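Local coordinates for protein putative O-methyltransferase (PDB 3TFW) that probably transfers a methyl group from S-adenosylmethionine to an oxygen atom of its substrate, at residues H45-N50 with G75-W80; L139-A144 with L165-N170; N148-L153 with V190-E195. All blocks are in the same frame, centred on the assembly; numbering follows the deposited sequence.

The three contacts run across one Rossmann-like methyltransferase fold. Interaction 2 is its middle, the parallel pairing of strands 139-142 and 165-169; interaction 1 lies on the face of the sheet that carries F141 and I167, interaction 3 on the face that carries I142. The centres of interactions 1 and 2 are about 13 Å apart, and V47 CG1 packs 3.8 Å from D169 OD2. Those of 2 and 3 are about 11 Å apart, joined where I142 CD1 meets F193 CE1 at 4.1 Å. Interactions 1 and 3, about 22 Å between centres, do not touch. In class I methyltransferases the cofactor and substrate sites lie at the C-terminal strand ends, where D143 and D169 sit.

Interaction 1. Residues H45-N50 with G75-W80; sequences HDVAAN and GYSTIW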
loop_
_atom_site.group_PDB
_atom_site.type_symbol
_atom_site.label_atom_id
_atom_site.label_comp_id
_atom_site.label_asym_id
_atom_site.label_seq_id
_atom_site.Cartn_x
_atom_site.Cartn_y
_atom_site.Cartn_z
ATOM N N HIS A 45 -16.895 -3.301 11.268
ATOM C CA HIS A 45 -16.303 -3.074 9.952
ATOM C C HIS A 45 -15.058 -2.195 10.067
ATOM O O HIS A 45 -14.566 -1.671 9.064
ATOM C CB HIS A 45 -17.310 -2.412 9.001
ATOM C CG HIS A 45 -18.431 -3.304 8.572
ATOM N ND1 HIS A 45 -18.240 -4.615 8.184
ATOM C CD2 HIS A 45 -19.755 -3.057 8.421
ATOM C CE1 HIS A 45 -19.401 -5.143 7.839
ATOM N NE2 HIS A 45 -20.336 -4.219 7.972
ATOM N N ASP A 46 -14.558 -2.028 11.289
ATOM C CA ASP A 46 -13.354 -1.235 11.520
ATOM C C ASP A 46 -12.153 -1.888 10.831
ATOM O O ASP A 46 -12.063 -3.113 10.777
ATOM C CB ASP A 46 -13.073 -1.109 13.017
ATOM C CG ASP A 46 -14.286 -0.649 13.802
ATOM O OD1 ASP A 46 -14.371 0.556 14.093
ATOM O OD2 ASP A 46 -15.164 -1.488 14.098
ATOM N N VAL A 47 -11.238 -1.076 10.310
ATOM C CA VAL A 47 -9.974 -1.611 9.782
ATOM C C VAL A 47 -9.086 -2.143 10.911
ATOM O O VAL A 47 -9.210 -1.712 12.064
ATOM C CB VAL A 47 -9.198 -0.583 8.916
ATOM C CG1 VAL A 47 -10.024 -0.189 7.686
ATOM C CG2 VAL A 47 -8.778 0.641 9.729
ATOM N N ALA A 48 -8.205 -3.089 10.580
ATOM C CA ALA A 48 -7.192 -3.567 11.517
ATOM C C ALA A 48 -6.152 -2.466 11.740
ATOM O O ALA A 48 -6.010 -1.577 10.899
ATOM C CB ALA A 48 -6.537 -4.838 10.976
ATOM N N ALA A 49 -5.420 -2.517 12.855
ATOM C CA ALA A 49 -4.472 -1.452 13.198
ATOM C C ALA A 49 -3.406 -1.217 12.127
ATOM O O ALA A 49 -2.986 -0.089 11.915
ATOM C CB ALA A 49 -3.810 -1.717 14.554
ATOM N N ASN A 50 -2.965 -2.285 11.465
ATOM C CA ASN A 50 -1.943 -2.138 10.421
ATOM C C ASN A 50 -2.496 -1.438 9.183
ATOM O O ASN A 50 -1.766 -0.721 8.491
ATOM C CB ASN A 50 -1.275 -3.480 10.069
ATOM C CG ASN A 50 -2.261 -4.518 9.549
ATOM O OD1 ASN A 50 -3.425 -4.534 9.933
ATOM N ND2 ASN A 50 -1.786 -5.405 8.681
ATOM N N GLY A 75 -15.807 6.200 13.172
ATOM C CA GLY A 75 -14.713 7.151 13.062
ATOM C C GLY A 75 -13.337 6.574 13.357
ATOM O O GLY A 75 -12.404 7.324 13.564
ATOM N N TYR A 76 -13.189 5.250 13.344
ATOM C CA TYR A 76 -11.870 4.658 13.627
ATOM C C TYR A 76 -10.851 5.016 12.528
ATOM O O TYR A 76 -9.762 5.532 12.815
ATOM C CB TYR A 76 -11.989 3.149 13.802
ATOM C CG TYR A 76 -10.692 2.441 14.156
ATOM C CD1 TYR A 76 -10.138 2.535 15.437
ATOM C CD2 TYR A 76 -10.021 1.672 13.200
ATOM C CE1 TYR A 76 -8.940 1.864 15.754
ATOM C CE2 TYR A 76 -8.840 1.010 13.507
ATOM C CZ TYR A 76 -8.310 1.100 14.781
ATOM O OH TYR A 76 -7.135 0.438 15.059
ATOM N N SER A 77 -11.219 4.776 11.276
ATOM C CA SER A 77 -10.336 5.140 10.155
ATOM C C SER A 77 -10.143 6.645 10.078
ATOM O O SER A 77 -9.057 7.133 9.725
ATOM C CB SER A 77 -10.891 4.615 8.839
ATOM O OG SER A 77 -10.745 3.206 8.791
ATOM N N THR A 78 -11.213 7.370 10.401
ATOM C CA THR A 78 -11.209 8.828 10.402
ATOM C C THR A 78 -10.091 9.330 11.308
ATOM O O THR A 78 -9.339 10.207 10.936
ATOM C CB THR A 78 -12.541 9.425 10.901
ATOM O OG1 THR A 78 -13.639 8.641 10.417
ATOM C CG2 THR A 78 -12.677 10.878 10.432
ATOM N N ILE A 79 -9.992 8.752 12.497
ATOM C CA ILE A 79 -8.997 9.195 13.465
ATOM C C ILE A 79 -7.573 8.905 13.024
ATOM O O ILE A 79 -6.707 9.764 13.175
ATOM C CB ILE A 79 -9.269 8.627 14.864
ATOM C CG1 ILE A 79 -10.535 9.280 15.433
ATOM C CG2 ILE A 79 -8.096 8.931 15.797
ATOM C CD1 ILE A 79 -11.226 8.419 16.505
ATOM N N TRP A 80 -7.342 7.721 12.454
ATOM C CA TRP A 80 -6.023 7.372 11.911
ATOM C C TRP A 80 -5.568 8.420 10.901
ATOM O O TRP A 80 -4.416 8.882 10.923
ATOM C CB TRP A 80 -6.076 6.003 11.237
ATOM C CG TRP A 80 -5.769 4.852 12.133
ATOM C CD1 TRP A 80 -6.641 3.909 12.593
ATOM C CD2 TRP A 80 -4.482 4.498 12.650
ATOM N NE1 TRP A 80 -5.977 2.991 13.378
ATOM C CE2 TRP A 80 -4.652 3.328 13.428
ATOM C CE3 TRP A 80 -3.205 5.059 12.537
ATOM C CZ2 TRP A 80 -3.588 2.699 14.080
ATOM C CZ3 TRP A 80 -2.139 4.431 13.199
ATOM C CH2 TRP A 80 -2.346 3.271 13.961
HETATM O O HOH W 1 -15.250 2.908 12.796
HETATM O O HOH W 2 -11.984 1.484 10.439
#
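Y76 stands across the loop residues D46 and V47, its ring nearly perpendicular to the carboxylate of D46, with 82° between the two planes. D46 OD1 comes within 3.5 Å of Y76 CB, while the far end of the ring reaches the start of helix 49-62, where Y76 OH lies 3.8 Å from A49 CA. Y76 CG points anti to its own backbone N (chi1 -178°), which carries the ring out along this loop. Between these ends V47 meets the ring obliquely, its carbonyl O 3.1 Å from Y76 CE2 and its methyl CG2 against the same carbon. V47 CG2 also rests on S77 OG at 3.4 Å. In this Rossmann-like methyltransferase fold, the loop carrying G75 follows strand 66-70 and leads into helix 76-82, whose start the contact joins to that of helix 49-62. W80 CD1 sits over one face of the Y76 ring, toward its rim, and W80 CZ2 approaches A49 O at 3.6 Å. Two waters bridge the segments. One donates to D46 OD1, which N37 also holds, and accepts from Y76 N; the other accepts from V47 N at 2.7 Å and is bonded to S77 OG.

Interaction 2. Residues L139-A144 with L165-N170; sequences LIFIDA and LIIGDN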
loop_
_atom_site.group_PDB
_atom_site.type_symbol
_atom_site.label_atom_id
_atom_site.label_comp_id
_atom_site.label_asym_id
_atom_site.label_seq_id
_atom_site.Cartn_x
_atom_site.Cartn_y
_atom_site.Cartn_z
ATOM N N LEU A 139 -6.619 13.386 -0.714
ATOM C CA LEU A 139 -6.785 11.970 -0.463
ATOM C C LEU A 139 -8.269 11.685 -0.271
ATOM O O LEU A 139 -8.976 12.415 0.450
ATOM C CB LEU A 139 -5.981 11.557 0.782
ATOM C CG LEU A 139 -6.252 10.125 1.265
ATOM C CD1 LEU A 139 -5.611 9.188 0.284
ATOM C CD2 LEU A 139 -5.712 9.885 2.655
ATOM N N ILE A 140 -8.749 10.640 -0.940
ATOM C CA ILE A 140 -10.165 10.301 -0.907
ATOM C C ILE A 140 -10.292 8.819 -0.575
ATOM O O ILE A 140 -9.712 7.966 -1.260
ATOM C CB ILE A 140 -10.886 10.624 -2.233
ATOM C CG1 ILE A 140 -10.757 12.123 -2.574
ATOM C CG2 ILE A 140 -12.367 10.208 -2.152
ATOM C CD1 ILE A 140 -11.251 12.504 -3.981
ATOM N N PHE A 141 -11.030 8.525 0.491
ATOM C CA PHE A 141 -11.208 7.154 0.956
ATOM C C PHE A 141 -12.656 6.730 0.787
ATOM O O PHE A 141 -13.565 7.350 1.342
ATOM C CB PHE A 141 -10.761 7.046 2.421
ATOM C CG PHE A 141 -10.776 5.654 2.958
ATOM C CD1 PHE A 141 -9.755 4.764 2.639
ATOM C CD2 PHE A 141 -11.816 5.218 3.773
ATOM C CE1 PHE A 141 -9.768 3.462 3.141
ATOM C CE2 PHE A 141 -11.830 3.910 4.274
ATOM C CZ PHE A 141 -10.808 3.044 3.956
ATOM N N ILE A 142 -12.875 5.672 0.010
ATOM C CA ILE A 142 -14.223 5.214 -0.281
ATOM C C ILE A 142 -14.502 3.858 0.363
ATOM O O ILE A 142 -13.870 2.858 0.014
ATOM C CB ILE A 142 -14.491 5.152 -1.805
ATOM C CG1 ILE A 142 -14.167 6.508 -2.459
ATOM C CG2 ILE A 142 -15.944 4.741 -2.088
ATOM C CD1 ILE A 142 -14.236 6.493 -3.976
ATOM N N ASP A 143 -15.437 3.849 1.313
ATOM C CA ASP A 143 -15.880 2.608 1.959
ATOM C C ASP A 143 -17.261 2.747 2.607
ATOM O O ASP A 143 -17.385 2.699 3.841
ATOM C CB ASP A 143 -14.875 2.145 3.008
ATOM C CG ASP A 143 -15.239 0.792 3.614
ATOM O OD1 ASP A 143 -16.031 0.027 2.994
ATOM O OD2 ASP A 143 -14.731 0.495 4.716
ATOM N N ALA A 144 -18.287 2.922 1.780
ATOM C CA ALA A 144 -19.672 2.978 2.262
ATOM C C ALA A 144 -20.533 1.901 1.594
ATOM O O ALA A 144 -20.127 0.727 1.506
ATOM C CB ALA A 144 -20.272 4.380 2.039
ATOM N N LEU A 165 -4.905 10.927 -4.370
ATOM C CA LEU A 165 -4.965 9.489 -4.220
ATOM C C LEU A 165 -6.374 9.084 -3.817
ATOM O O LEU A 165 -6.928 9.614 -2.846
ATOM C CB LEU A 165 -3.945 9.038 -3.173
ATOM C CG LEU A 165 -3.625 7.547 -3.101
ATOM C CD1 LEU A 165 -2.919 7.074 -4.377
ATOM C CD2 LEU A 165 -2.736 7.316 -1.893
ATOM N N ILE A 166 -6.947 8.144 -4.565
ATOM C CA ILE A 166 -8.261 7.610 -4.271
ATOM C C ILE A 166 -8.118 6.157 -3.796
ATOM O O ILE A 166 -7.523 5.327 -4.488
ATOM C CB ILE A 166 -9.174 7.674 -5.520
ATOM C CG1 ILE A 166 -9.263 9.121 -6.046
ATOM C CG2 ILE A 166 -10.573 7.104 -5.211
ATOM C CD1 ILE A 166 -10.009 9.283 -7.379
ATOM N N ILE A 167 -8.652 5.858 -2.616
ATOM C CA ILE A 167 -8.598 4.490 -2.075
ATOM C C ILE A 167 -10.003 3.915 -2.009
ATOM O O ILE A 167 -10.916 4.568 -1.473
ATOM C CB ILE A 167 -7.986 4.463 -0.649
ATOM C CG1 ILE A 167 -6.647 5.194 -0.621
ATOM C CG2 ILE A 167 -7.857 3.022 -0.132
ATOM C CD1 ILE A 167 -6.364 5.867 0.711
ATOM N N GLY A 168 -10.183 2.705 -2.550
ATOM C CA GLY A 168 -11.461 2.000 -2.451
ATOM C C GLY A 168 -11.313 0.725 -1.636
ATOM O O GLY A 168 -10.649 -0.214 -2.083
ATOM N N ASP A 169 -11.922 0.679 -0.452
ATOM C CA ASP A 169 -11.735 -0.483 0.450
ATOM C C ASP A 169 -12.814 -1.538 0.230
ATOM O O ASP A 169 -13.910 -1.244 -0.280
ATOM C CB ASP A 169 -11.699 -0.058 1.931
ATOM C CG ASP A 169 -10.775 -0.941 2.804
ATOM O OD1 ASP A 169 -10.086 -1.861 2.299
ATOM O OD2 ASP A 169 -10.736 -0.708 4.035
ATOM N N ASN A 170 -12.486 -2.782 0.595
ATOM C CA ASN A 170 -13.455 -3.877 0.627
ATOM C C ASN A 170 -14.033 -4.241 -0.738
ATOM O O ASN A 170 -15.255 -4.323 -0.910
ATOM C CB ASN A 170 -14.562 -3.565 1.651
ATOM C CG ASN A 170 -14.000 -3.215 3.017
ATOM O OD1 ASN A 170 -14.159 -2.094 3.498
ATOM N ND2 ASN A 170 -13.306 -4.168 3.637
#
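The ring of F141 lies beside I167 and D169: F141 CD1 meets I167 CB at 3.7 Å obliquely, while D169 OD2 lies at the ring edge, 3.8 Å from F141 CZ, with the carboxylate turned 63° to the ring. A chi1 of -174° lays this ring along the strand toward both partners. The carboxylates of D143 and D169 approach to 4.2 Å between D143 OD2 and D169 OD2, and N170 sits beside that of D143. Two aspartates and an asparagine at these strand ends recall the metal site of catechol O-methyltransferase-type enzymes, though no metal is modelled here. Beneath these groups the strands run parallel, 13° between their axes, in register from L139 with L165 to I142 with G168. I140 N gives to L165 O, I167 N to I140 O at 2.7 Å, I142 N to I167 O, and D169 N to I142 O. On the F141 face L139 CD1 makes a close methyl-methyl approach to I167 CD1 at 3.4 Å; on the other, I142 and I166 run alongside each other, I142 CD1 3.9 Å from I166 CG2. The strands belong to a right-handed beta-alpha-beta crossover through helix 149-158, whose A156 packs on I140 and I166. Helix 49-62 covers the opposite face through L55 and L58, strand 66-70 flanks 139-142, and antiparallel strand 217-224 adjoins 165-169.

Interaction 3. Residues N148-L153 with V190-E195; sequences NNPHYL and VRQFIE
N149 and P150 open helix 149-158 against F193 of helix 185-199, the two segment axes passing 8.3 Å apart at 32°, pointing roughly the same way, with the P150 and F193 CA atoms only 4.5 Å apart. The F193 ring lies between the two helices, against N149 and L153. With chi1 at 177° it trails away from its own backbone nitrogen and reaches the first turn of helix 149-158. There N149 ND2 sits 3.6 Å above the ring plane, over its centre, with the amide tilted 66° from it. F193 CD1 comes 3.5 Å from N149 O, a carbonyl that already accepts the helical bond from L153 N. The L153 side chain runs at about a right angle to that of F193, L153 CB 3.8 Å from F193 CE1, and its methyl CD2 reaches past to F193 O at 3.7 Å. At the more exposed margin P150 CG lies 3.8 Å from Q192 OE1 and also touches Q192 CB. I142 of the central sheet touches both N149 and F193, while M196 packs on P150 and L153, so this pair of helices layers one face of the sheet. No hydrogen bond or salt bridge links the two segments; cohesion here comes from ring, proline and leucine packing, together with an amide-pi contact in which the N149 amide nitrogen, probably bearing partial positive charge, faces the electron-rich ring of F193.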
loop_
_atom_site.group_PDB
_atom_site.type_symbol
_atom_site.label_atom_id
_atom_site.label_comp_id
_atom_site.label_asym_id
_atom_site.label_seq_id
_atom_site.Cartn_x
_atom_site.Cartn_y
_atom_site.Cartn_z
ATOM N N ASN A 148 -23.483 1.875 -4.739
ATOM C CA ASN A 148 -23.243 3.222 -5.289
ATOM C C ASN A 148 -21.780 3.624 -5.451
ATOM O O ASN A 148 -21.476 4.777 -5.741
ATOM C CB ASN A 148 -23.989 4.283 -4.481
ATOM C CG ASN A 148 -25.457 4.338 -4.827
ATOM O OD1 ASN A 148 -25.858 3.977 -5.933
ATOM N ND2 ASN A 148 -26.269 4.778 -3.881
ATOM N N ASN A 149 -20.880 2.661 -5.276
ATOM C CA ASN A 149 -19.462 2.885 -5.569
ATOM C C ASN A 149 -19.144 3.648 -6.859
ATOM O O ASN A 149 -18.349 4.588 -6.815
ATOM C CB ASN A 149 -18.658 1.578 -5.490
ATOM C CG ASN A 149 -17.951 1.432 -4.152
ATOM O OD1 ASN A 149 -18.519 1.752 -3.097
ATOM N ND2 ASN A 149 -16.693 0.986 -4.189
ATOM N N PRO A 150 -19.775 3.281 -7.999
ATOM C CA PRO A 150 -19.394 4.021 -9.204
ATOM C C PRO A 150 -19.772 5.502 -9.122
ATOM O O PRO A 150 -19.049 6.341 -9.659
ATOM C CB PRO A 150 -20.148 3.305 -10.331
ATOM C CG PRO A 150 -21.195 2.491 -9.655
ATOM C CD PRO A 150 -20.714 2.180 -8.293
ATOM N N HIS A 151 -20.870 5.817 -8.434
ATOM C CA HIS A 151 -21.268 7.213 -8.212
ATOM C C HIS A 151 -20.262 7.959 -7.341
ATOM O O HIS A 151 -19.945 9.127 -7.592
ATOM C CB HIS A 151 -22.665 7.285 -7.575
ATOM C CG HIS A 151 -23.746 6.692 -8.424
ATOM N ND1 HIS A 151 -24.165 7.266 -9.603
ATOM C CD2 HIS A 151 -24.506 5.583 -8.254
ATOM C CE1 HIS A 151 -25.129 6.532 -10.130
ATOM N NE2 HIS A 151 -25.354 5.503 -9.333
ATOM N N TYR A 152 -19.776 7.279 -6.305
ATOM C CA TYR A 152 -18.751 7.844 -5.441
ATOM C C TYR A 152 -17.470 8.141 -6.217
ATOM O O TYR A 152 -16.854 9.187 -6.018
ATOM C CB TYR A 152 -18.481 6.928 -4.245
ATOM C CG TYR A 152 -19.695 6.755 -3.363
ATOM C CD1 TYR A 152 -20.541 7.832 -3.099
ATOM C CD2 TYR A 152 -20.024 5.509 -2.826
ATOM C CE1 TYR A 152 -21.677 7.687 -2.319
ATOM C CE2 TYR A 152 -21.162 5.354 -2.021
ATOM C CZ TYR A 152 -21.975 6.451 -1.782
ATOM O OH TYR A 152 -23.088 6.327 -0.993
ATOM N N LEU A 153 -17.098 7.248 -7.134
ATOM C CA LEU A 153 -15.914 7.472 -7.970
ATOM C C LEU A 153 -16.058 8.707 -8.868
ATOM O O LEU A 153 -15.107 9.477 -9.042
ATOM C CB LEU A 153 -15.581 6.228 -8.812
ATOM C CG LEU A 153 -14.246 6.233 -9.592
ATOM C CD1 LEU A 153 -13.032 6.645 -8.729
ATOM C CD2 LEU A 153 -13.995 4.865 -10.213
ATOM N N VAL A 190 -19.293 -2.828 -7.022
ATOM C CA VAL A 190 -17.834 -2.966 -6.979
ATOM C C VAL A 190 -17.250 -3.264 -8.371
ATOM O O VAL A 190 -16.196 -2.713 -8.748
ATOM C CB VAL A 190 -17.394 -4.017 -5.920
ATOM C CG1 VAL A 190 -15.930 -4.390 -6.081
ATOM C CG2 VAL A 190 -17.613 -3.474 -4.503
ATOM N N ARG A 191 -17.928 -4.117 -9.143
ATOM C CA ARG A 191 -17.458 -4.456 -10.499
ATOM C C ARG A 191 -17.548 -3.268 -11.444
ATOM O O ARG A 191 -16.613 -3.015 -12.212
ATOM C CB ARG A 191 -18.210 -5.671 -11.075
ATOM C CG ARG A 191 -17.921 -6.966 -10.345
ATOM C CD ARG A 191 -18.736 -8.144 -10.921
ATOM N NE ARG A 191 -18.599 -8.245 -12.372
ATOM C CZ ARG A 191 -17.633 -8.908 -13.005
ATOM N NH1 ARG A 191 -16.692 -9.554 -12.329
ATOM N NH2 ARG A 191 -17.608 -8.916 -14.328
ATOM N N GLN A 192 -18.650 -2.522 -11.352
ATOM C CA GLN A 192 -18.833 -1.280 -12.105
ATOM C C GLN A 192 -17.734 -0.267 -11.763
ATOM O O GLN A 192 -17.189 0.384 -12.650
ATOM C CB GLN A 192 -20.171 -0.636 -11.756
ATOM C CG GLN A 192 -21.371 -1.013 -12.592
ATOM C CD GLN A 192 -22.512 -0.061 -12.315
ATOM O OE1 GLN A 192 -23.219 -0.197 -11.313
ATOM N NE2 GLN A 192 -22.665 0.943 -13.173
ATOM N N PHE A 193 -17.469 -0.126 -10.465
ATOM C CA PHE A 193 -16.411 0.725 -9.893
ATOM C C PHE A 193 -15.014 0.397 -10.444
ATOM O O PHE A 193 -14.312 1.278 -10.953
ATOM C CB PHE A 193 -16.461 0.541 -8.372
ATOM C CG PHE A 193 -15.405 1.278 -7.603
ATOM C CD1 PHE A 193 -15.514 2.645 -7.371
ATOM C CD2 PHE A 193 -14.336 0.584 -7.042
ATOM C CE1 PHE A 193 -14.544 3.324 -6.618
ATOM C CE2 PHE A 193 -13.368 1.249 -6.281
ATOM C CZ PHE A 193 -13.480 2.629 -6.073
ATOM N N ILE A 194 -14.620 -0.871 -10.340
ATOM C CA ILE A 194 -13.326 -1.330 -10.850
ATOM C C ILE A 194 -13.208 -1.118 -12.367
ATOM O O ILE A 194 -12.204 -0.592 -12.857
ATOM C CB ILE A 194 -13.048 -2.805 -10.441
ATOM C CG1 ILE A 194 -12.729 -2.874 -8.945
ATOM C CG2 ILE A 194 -11.890 -3.394 -11.255
ATOM C CD1 ILE A 194 -12.982 -4.235 -8.309
ATOM N N GLU A 195 -14.253 -1.486 -13.102
ATOM C CA GLU A 195 -14.258 -1.325 -14.554
ATOM C C GLU A 195 -14.214 0.144 -14.998
ATOM O O GLU A 195 -13.491 0.484 -15.930
ATOM C CB GLU A 195 -15.440 -2.077 -15.168
ATOM C CG GLU A 195 -15.166 -3.591 -15.215
ATOM C CD GLU A 195 -16.413 -4.443 -15.365
ATOM O OE1 GLU A 195 -17.508 -3.891 -15.633
ATOM O OE2 GLU A 195 -16.289 -5.678 -15.201
#